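PDB 1MDB: 2,3-dihydroxybenzoate-AMP ligase, which belongs to the ANL superfamily of AMP-binding enzymes and carries adenosine monophosphate and 2,3-dihydroxy-benzoic acid in its pocket. Local coordinates for residues D40-T45 / G250-L255; C218-S223 / L244-A249. One frame throughout, in Å; residues are numbered along the deposited sequence.

Interaction 1: D40-T45 / G250-L255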
ATOM      1  N   ASP A  40     -15.146 -25.316  -3.724  1.00 37.35           N
ATOM      2  CA  ASP A  40     -16.170 -24.704  -4.557  1.00 35.55           C
ATOM      3  C   ASP A  40     -16.463 -23.241  -4.255  1.00 33.53           C
ATOM      4  O   ASP A  40     -17.050 -22.551  -5.079  1.00 30.13           O
ATOM      5  CB  ASP A  40     -17.465 -25.513  -4.483  1.00 39.29           C
ATOM      6  CG  ASP A  40     -17.745 -26.267  -5.766  1.00 43.26           C
ATOM      7  OD1 ASP A  40     -16.879 -26.250  -6.667  1.00 43.29           O
ATOM      8  OD2 ASP A  40     -18.829 -26.879  -5.870  1.00 45.40           O
ATOM      9  N   ARG A  41     -16.074 -22.759  -3.080  1.00 33.44           N
ATOM     10  CA  ARG A  41     -16.318 -21.353  -2.776  1.00 34.05           C
ATOM     11  C   ARG A  41     -15.626 -20.487  -3.813  1.00 34.83           C
ATOM     12  O   ARG A  41     -14.531 -20.814  -4.275  1.00 34.42           O
ATOM     13  CB  ARG A  41     -15.754 -20.955  -1.419  1.00 36.40           C
ATOM     14  CG  ARG A  41     -16.458 -21.510  -0.221  1.00 36.78           C
ATOM     15  CD  ARG A  41     -15.926 -20.800   1.015  1.00 35.09           C
ATOM     16  NE  ARG A  41     -16.256 -21.528   2.228  1.00 33.85           N
ATOM     17  CZ  ARG A  41     -15.851 -21.179   3.442  1.00 35.32           C
ATOM     18  NH1 ARG A  41     -15.097 -20.104   3.608  1.00 34.90           N
ATOM     19  NH2 ARG A  41     -16.197 -21.914   4.489  1.00 38.24           N
ATOM     20  N   ILE A  42     -16.269 -19.383  -4.168  1.00 34.42           N
ATOM     21  CA  ILE A  42     -15.703 -18.443  -5.117  1.00 34.66           C
ATOM     22  C   ILE A  42     -14.670 -17.614  -4.346  1.00 36.25           C
ATOM     23  O   ILE A  42     -14.982 -17.013  -3.313  1.00 37.32           O
ATOM     24  CB  ILE A  42     -16.799 -17.540  -5.684  1.00 34.40           C
ATOM     25  CG1 ILE A  42     -17.866 -18.415  -6.351  1.00 36.98           C
ATOM     26  CG2 ILE A  42     -16.219 -16.557  -6.688  1.00 33.90           C
ATOM     27  CD1 ILE A  42     -17.322 -19.332  -7.459  1.00 35.78           C
ATOM     28  N   ALA A  43     -13.432 -17.614  -4.832  1.00 35.81           N
ATOM     29  CA  ALA A  43     -12.349 -16.875  -4.181  1.00 33.18           C
ATOM     30  C   ALA A  43     -12.125 -15.534  -4.851  1.00 32.36           C
ATOM     31  O   ALA A  43     -11.826 -14.536  -4.189  1.00 32.10           O
ATOM     32  CB  ALA A  43     -11.054 -17.688  -4.227  1.00 31.86           C
ATOM     33  N   ILE A  44     -12.283 -15.517  -6.168  1.00 30.39           N
ATOM     34  CA  ILE A  44     -12.062 -14.313  -6.945  1.00 31.12           C
ATOM     35  C   ILE A  44     -13.154 -14.049  -7.966  1.00 30.14           C
ATOM     36  O   ILE A  44     -13.589 -14.957  -8.673  1.00 31.53           O
ATOM     37  CB  ILE A  44     -10.734 -14.416  -7.705  1.00 31.63           C
ATOM     38  CG1 ILE A  44      -9.597 -14.682  -6.721  1.00 32.63           C
ATOM     39  CG2 ILE A  44     -10.509 -13.167  -8.530  1.00 30.42           C
ATOM     40  CD1 ILE A  44      -8.347 -15.211  -7.389  1.00 37.47           C
ATOM     41  N   THR A  45     -13.580 -12.797  -8.045  1.00 29.11           N
ATOM     42  CA  THR A  45     -14.594 -12.385  -8.998  1.00 30.39           C
ATOM     43  C   THR A  45     -14.048 -11.234  -9.823  1.00 32.30           C
ATOM     44  O   THR A  45     -13.470 -10.291  -9.280  1.00 32.18           O
ATOM     45  CB  THR A  45     -15.869 -11.927  -8.291  1.00 30.30           C
ATOM     46  OG1 THR A  45     -16.485 -13.052  -7.660  1.00 27.57           O
ATOM     47  CG2 THR A  45     -16.832 -11.300  -9.285  1.00 31.07           C
ATOM     48  N   GLY A 250     -10.975 -17.227   3.855  1.00 34.64           N
ATOM     49  CA  GLY A 250     -11.970 -17.942   3.079  1.00 33.21           C
ATOM     50  C   GLY A 250     -13.058 -17.066   2.500  1.00 33.71           C
ATOM     51  O   GLY A 250     -14.116 -17.560   2.114  1.00 34.87           O
ATOM     52  N   GLY A 251     -12.810 -15.763   2.434  1.00 32.78           N
ATOM     53  CA  GLY A 251     -13.799 -14.855   1.879  1.00 28.98           C
ATOM     54  C   GLY A 251     -13.738 -14.795   0.369  1.00 29.14           C
ATOM     55  O   GLY A 251     -13.193 -15.692  -0.276  1.00 31.05           O
ATOM     56  N   ARG A 252     -14.285 -13.729  -0.207  1.00 28.07           N
ATOM     57  CA  ARG A 252     -14.305 -13.575  -1.654  1.00 28.04           C
ATOM     58  C   ARG A 252     -13.834 -12.194  -2.075  1.00 28.19           C
ATOM     59  O   ARG A 252     -14.259 -11.194  -1.516  1.00 28.87           O
ATOM     60  CB  ARG A 252     -15.720 -13.827  -2.189  1.00 29.35           C
ATOM     61  CG  ARG A 252     -15.905 -13.521  -3.663  1.00 30.49           C
ATOM     62  CD  ARG A 252     -17.226 -14.097  -4.178  1.00 33.94           C
ATOM     63  NE  ARG A 252     -18.404 -13.398  -3.664  1.00 33.66           N
ATOM     64  CZ  ARG A 252     -19.034 -12.435  -4.329  1.00 35.06           C
ATOM     65  NH1 ARG A 252     -18.599 -12.072  -5.522  1.00 34.94           N
ATOM     66  NH2 ARG A 252     -20.096 -11.834  -3.808  1.00 34.69           N
ATOM     67  N   VAL A 253     -12.967 -12.155  -3.083  1.00 26.19           N
ATOM     68  CA  VAL A 253     -12.411 -10.913  -3.590  1.00 25.77           C
ATOM     69  C   VAL A 253     -13.070 -10.489  -4.902  1.00 27.19           C
ATOM     70  O   VAL A 253     -13.240 -11.306  -5.813  1.00 29.17           O
ATOM     71  CB  VAL A 253     -10.877 -11.064  -3.857  1.00 26.02           C
ATOM     72  CG1 VAL A 253     -10.352  -9.847  -4.588  1.00 23.89           C
ATOM     73  CG2 VAL A 253     -10.124 -11.274  -2.549  1.00 22.99           C
ATOM     74  N   VAL A 254     -13.428  -9.215  -5.005  1.00 25.00           N
ATOM     75  CA  VAL A 254     -14.014  -8.692  -6.232  1.00 24.35           C
ATOM     76  C   VAL A 254     -13.003  -7.724  -6.815  1.00 25.35           C
ATOM     77  O   VAL A 254     -12.530  -6.823  -6.120  1.00 23.91           O
ATOM     78  CB  VAL A 254     -15.314  -7.914  -5.979  1.00 22.17           C
ATOM     79  CG1 VAL A 254     -15.869  -7.425  -7.294  1.00 21.84           C
ATOM     80  CG2 VAL A 254     -16.313  -8.779  -5.235  1.00 22.27           C
ATOM     81  N   LEU A 255     -12.688  -7.880  -8.094  1.00 25.77           N
ATOM     82  CA  LEU A 255     -11.703  -7.011  -8.722  1.00 27.15           C
ATOM     83  C   LEU A 255     -12.304  -5.854  -9.505  1.00 28.96           C
ATOM     84  O   LEU A 255     -13.049  -6.055 -10.461  1.00 29.52           O
ATOM     85  CB  LEU A 255     -10.799  -7.841  -9.636  1.00 26.55           C
ATOM     86  CG  LEU A 255     -10.164  -9.052  -8.940  1.00 23.72           C
ATOM     87  CD1 LEU A 255      -9.443  -9.925  -9.956  1.00 22.06           C
ATOM     88  CD2 LEU A 255      -9.208  -8.570  -7.864  1.00 23.47           C
TER
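Strands 42-45 and 252-255 run parallel, with axes 4.6 Å apart at closest approach and an angle of 10° between their directions, and Ile44 pairs with Val253 and Thr45 with Val254. Three backbone bonds join them. Val253 N donates to Ala43 O at 2.9 Å, Thr45 N to Val253 O at 2.7 Å, and Leu255 N to Thr45 O at 2.8 Å.

The two strands are neighbours in the nine-stranded mixed sheet of the part of the chain that belongs to the AMP-binding enzyme family. Strand 49-52 flanks 42-46 on one side, and strand 225-228 flanks 252-255 on the other. Ala43 and Ile44 form a classic beta bulge against Trp51.

Arg252 lies alongside Ile42, the two side chains pointing the same way, and its CD rests 3.7 Å from Ile42 CG2. Its chain then bends at chi3 (70°), which swings the guanidinium across to Thr45. There Arg252 NH1 donates to Thr45 OG1 at 3.2 Å, with the hydroxyl oxygen at the edge of the guanidinium and close to its plane. Both groups have their stronger partner outside the two strands: NH1 makes a salt bridge with Glu271 OE1, and OG1 a hydrogen bond with His50 ND1.

On the face of Ile44 and Val253, Ile44 CG2 meets Leu255 CD1 at 3.7 Å. Helix 86-98 touches Ile44, and helix 242-248 touches Val253. Ahead of the paired strands, the extended side chain of Arg41 reaches back so that NH1 donates to Gly250 O at 3.1 Å. Gly250, the first residue after the preceding helix, has positive phi and forms a Schellman motif.

Interaction 2: C218-S223 / L244-A249; sequences CWLDHS and LGVLYA
The loop that leaves helix 204-218 packs here against the C-terminal end of helix 242-248, in the part of the chain that belongs to the AMP-binding enzyme family. Trp219, just past the end of helix 204-218, forms a Schellman motif, and the chain then passes along the second helix at Leu220.

Leu220 carries the contact with two parts of its side chain. Its CB lies 3.8 Å from Ala249 CB, just past the last turn of the helix. Its CG stands beside the backbone N, anti to the carbonyl carbon (chi1 -62°), and the branch ending in CD1 extends to the helix wall. There Leu220 CD1 meets Val246 CG2 at 3.8 Å, the two side chains crossing at about a right angle. The same methyl rests on the backbone of Gly245, with Leu220 CD1 3.9 Å from Gly245 C. Ala249 CB also packs on the loop backbone, 3.7 Å from Leu220 O.

Beyond Leu220 the contact is slighter. Asp221 C passes 3.7 Å from Ala249 O, while the Asp221 side chain starts out away from the helix. Ser223 N donates to Asp221 OD1 at 2.6 Å, coming from above the carboxylate plane, which makes an Asx turn. Asp221 N bonds to Thr224 OG1.

Pro241 also touches Leu220. Tyr248 packs along helix 204-218 on Ile208, Lys212 and Val215, while Leu247 lies against Phe89 and Phe93 of helix 86-98.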
ATOM      1  N   CYS A 218      -9.616  -7.205  11.610  1.00 33.40           N
ATOM      2  CA  CYS A 218     -10.617  -6.683  10.685  1.00 32.31           C
ATOM      3  C   CYS A 218     -11.900  -7.525  10.569  1.00 32.79           C
ATOM      4  O   CYS A 218     -12.781  -7.224   9.766  1.00 31.95           O
ATOM      5  CB  CYS A 218      -9.978  -6.485   9.299  1.00 34.14           C
ATOM      6  SG  CYS A 218      -8.619  -5.256   9.287  1.00 30.87           S
ATOM      7  N   TRP A 219     -11.993  -8.577  11.375  1.00 32.27           N
ATOM      8  CA  TRP A 219     -13.164  -9.449  11.400  1.00 33.24           C
ATOM      9  C   TRP A 219     -13.529 -10.094  10.057  1.00 32.49           C
ATOM     10  O   TRP A 219     -14.709 -10.195   9.724  1.00 32.85           O
ATOM     11  CB  TRP A 219     -14.384  -8.674  11.935  1.00 31.69           C
ATOM     12  CG  TRP A 219     -14.200  -8.093  13.315  1.00 33.05           C
ATOM     13  CD1 TRP A 219     -13.140  -8.285  14.152  1.00 33.49           C
ATOM     14  CD2 TRP A 219     -15.094  -7.202  14.001  1.00 33.94           C
ATOM     15  NE1 TRP A 219     -13.311  -7.566  15.313  1.00 32.93           N
ATOM     16  CE2 TRP A 219     -14.503  -6.893  15.246  1.00 34.78           C
ATOM     17  CE3 TRP A 219     -16.337  -6.635  13.683  1.00 35.79           C
ATOM     18  CZ2 TRP A 219     -15.111  -6.036  16.173  1.00 34.63           C
ATOM     19  CZ3 TRP A 219     -16.943  -5.784  14.606  1.00 35.61           C
ATOM     20  CH2 TRP A 219     -16.326  -5.494  15.837  1.00 36.13           C
ATOM     21  N   LEU A 220     -12.538 -10.537   9.292  1.00 31.00           N
ATOM     22  CA  LEU A 220     -12.836 -11.165   8.008  1.00 32.69           C
ATOM     23  C   LEU A 220     -13.260 -12.623   8.184  1.00 33.92           C
ATOM     24  O   LEU A 220     -12.733 -13.335   9.044  1.00 33.86           O
ATOM     25  CB  LEU A 220     -11.619 -11.130   7.074  1.00 30.43           C
ATOM     26  CG  LEU A 220     -11.026  -9.794   6.625  1.00 30.74           C
ATOM     27  CD1 LEU A 220     -10.046 -10.058   5.478  1.00 25.58           C
ATOM     28  CD2 LEU A 220     -12.132  -8.845   6.177  1.00 27.00           C
ATOM     29  N   ASP A 221     -14.211 -13.067   7.368  1.00 34.27           N
ATOM     30  CA  ASP A 221     -14.655 -14.452   7.421  1.00 35.25           C
ATOM     31  C   ASP A 221     -15.258 -14.885   6.099  1.00 35.88           C
ATOM     32  O   ASP A 221     -15.162 -14.175   5.100  1.00 35.54           O
ATOM     33  CB  ASP A 221     -15.670 -14.670   8.548  1.00 36.06           C
ATOM     34  CG  ASP A 221     -16.900 -13.804   8.408  1.00 37.39           C
ATOM     35  OD1 ASP A 221     -17.284 -13.472   7.267  1.00 38.28           O
ATOM     36  OD2 ASP A 221     -17.501 -13.473   9.454  1.00 39.86           O
ATOM     37  N   HIS A 222     -15.889 -16.053   6.098  1.00 36.19           N
ATOM     38  CA  HIS A 222     -16.496 -16.574   4.882  1.00 34.56           C
ATOM     39  C   HIS A 222     -17.467 -15.585   4.242  1.00 33.52           C
ATOM     40  O   HIS A 222     -17.690 -15.625   3.035  1.00 33.23           O
ATOM     41  CB  HIS A 222     -17.225 -17.895   5.169  1.00 34.45           C
ATOM     42  CG  HIS A 222     -18.405 -17.758   6.077  1.00 31.93           C
ATOM     43  ND1 HIS A 222     -18.288 -17.385   7.398  1.00 31.30           N
ATOM     44  CD2 HIS A 222     -19.726 -17.960   5.858  1.00 32.25           C
ATOM     45  CE1 HIS A 222     -19.485 -17.367   7.957  1.00 30.79           C
ATOM     46  NE2 HIS A 222     -20.375 -17.712   7.044  1.00 33.93           N
ATOM     47  N   SER A 223     -18.037 -14.690   5.040  1.00 33.93           N
ATOM     48  CA  SER A 223     -18.995 -13.726   4.498  1.00 34.84           C
ATOM     49  C   SER A 223     -18.377 -12.451   3.965  1.00 33.13           C
ATOM     50  O   SER A 223     -19.079 -11.570   3.477  1.00 31.49           O
ATOM     51  CB  SER A 223     -20.056 -13.373   5.542  1.00 35.94           C
ATOM     52  OG  SER A 223     -21.232 -14.127   5.313  1.00 38.79           O
ATOM     53  N   LEU A 244      -5.076 -10.947  -0.130  1.00 27.28           N
ATOM     54  CA  LEU A 244      -4.486 -12.135   0.470  1.00 28.26           C
ATOM     55  C   LEU A 244      -5.075 -12.415   1.849  1.00 29.92           C
ATOM     56  O   LEU A 244      -5.209 -13.572   2.251  1.00 30.73           O
ATOM     57  CB  LEU A 244      -2.958 -11.992   0.560  1.00 26.46           C
ATOM     58  CG  LEU A 244      -2.256 -11.828  -0.801  1.00 24.97           C
ATOM     59  CD1 LEU A 244      -0.759 -11.956  -0.597  1.00 24.96           C
ATOM     60  CD2 LEU A 244      -2.747 -12.902  -1.805  1.00 24.43           C
ATOM     61  N   GLY A 245      -5.412 -11.362   2.587  1.00 31.42           N
ATOM     62  CA  GLY A 245      -6.011 -11.572   3.895  1.00 31.09           C
ATOM     63  C   GLY A 245      -7.382 -12.211   3.707  1.00 29.06           C
ATOM     64  O   GLY A 245      -7.772 -13.110   4.450  1.00 28.91           O
ATOM     65  N   VAL A 246      -8.102 -11.748   2.690  1.00 28.12           N
ATOM     66  CA  VAL A 246      -9.435 -12.261   2.380  1.00 29.09           C
ATOM     67  C   VAL A 246      -9.400 -13.742   1.976  1.00 30.18           C
ATOM     68  O   VAL A 246     -10.325 -14.492   2.282  1.00 31.06           O
ATOM     69  CB  VAL A 246     -10.108 -11.409   1.259  1.00 28.65           C
ATOM     70  CG1 VAL A 246     -11.485 -11.971   0.898  1.00 27.25           C
ATOM     71  CG2 VAL A 246     -10.257  -9.968   1.735  1.00 28.67           C
ATOM     72  N   LEU A 247      -8.332 -14.169   1.309  1.00 30.20           N
ATOM     73  CA  LEU A 247      -8.223 -15.564   0.897  1.00 30.88           C
ATOM     74  C   LEU A 247      -7.838 -16.378   2.123  1.00 31.80           C
ATOM     75  O   LEU A 247      -8.192 -17.542   2.241  1.00 30.54           O
ATOM     76  CB  LEU A 247      -7.147 -15.750  -0.183  1.00 31.25           C
ATOM     77  CG  LEU A 247      -7.219 -14.990  -1.510  1.00 32.75           C
ATOM     78  CD1 LEU A 247      -6.069 -15.455  -2.389  1.00 34.36           C
ATOM     79  CD2 LEU A 247      -8.542 -15.223  -2.211  1.00 32.83           C
ATOM     80  N   TYR A 248      -7.104 -15.750   3.038  1.00 32.46           N
ATOM     81  CA  TYR A 248      -6.685 -16.423   4.258  1.00 32.47           C
ATOM     82  C   TYR A 248      -7.920 -16.818   5.060  1.00 33.77           C
ATOM     83  O   TYR A 248      -7.980 -17.907   5.631  1.00 34.72           O
ATOM     84  CB  TYR A 248      -5.811 -15.496   5.111  1.00 32.34           C
ATOM     85  CG  TYR A 248      -5.306 -16.130   6.400  1.00 32.81           C
ATOM     86  CD1 TYR A 248      -4.020 -16.672   6.480  1.00 33.76           C
ATOM     87  CD2 TYR A 248      -6.124 -16.205   7.530  1.00 33.75           C
ATOM     88  CE1 TYR A 248      -3.562 -17.272   7.651  1.00 32.39           C
ATOM     89  CE2 TYR A 248      -5.678 -16.799   8.708  1.00 33.62           C
ATOM     90  CZ  TYR A 248      -4.396 -17.328   8.764  1.00 35.90           C
ATOM     91  OH  TYR A 248      -3.942 -17.885   9.940  1.00 34.87           O
ATOM     92  N   ALA A 249      -8.896 -15.919   5.092  1.00 33.69           N
ATOM     93  CA  ALA A 249     -10.126 -16.127   5.851  1.00 36.13           C
ATOM     94  C   ALA A 249     -11.228 -16.864   5.107  1.00 34.89           C
ATOM     95  O   ALA A 249     -12.302 -17.078   5.662  1.00 36.23           O
ATOM     96  CB  ALA A 249     -10.659 -14.779   6.349  1.00 35.75           C
TER

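Overall arrangement
The centres of the two contacts lie 10 Å apart, on the same side of the chain's centre and within the same AMP-binding enzyme region. Along the chain, residues 40-45 come first, then 218-223, 244-249 and 250-255, so both segments of interaction 2 fall between those of interaction 1. Helix 242-248 is followed, after a short turn, by strand 252-255 and ties the contacts together. Gly251 N probably bonds to Val246 O, and Val246 CG1 packs on Val253 CG2. Arg41 also packs on His222. One contact thus joins two strands of the large sheet, and the other sets a loop on a helix that lies against that sheet.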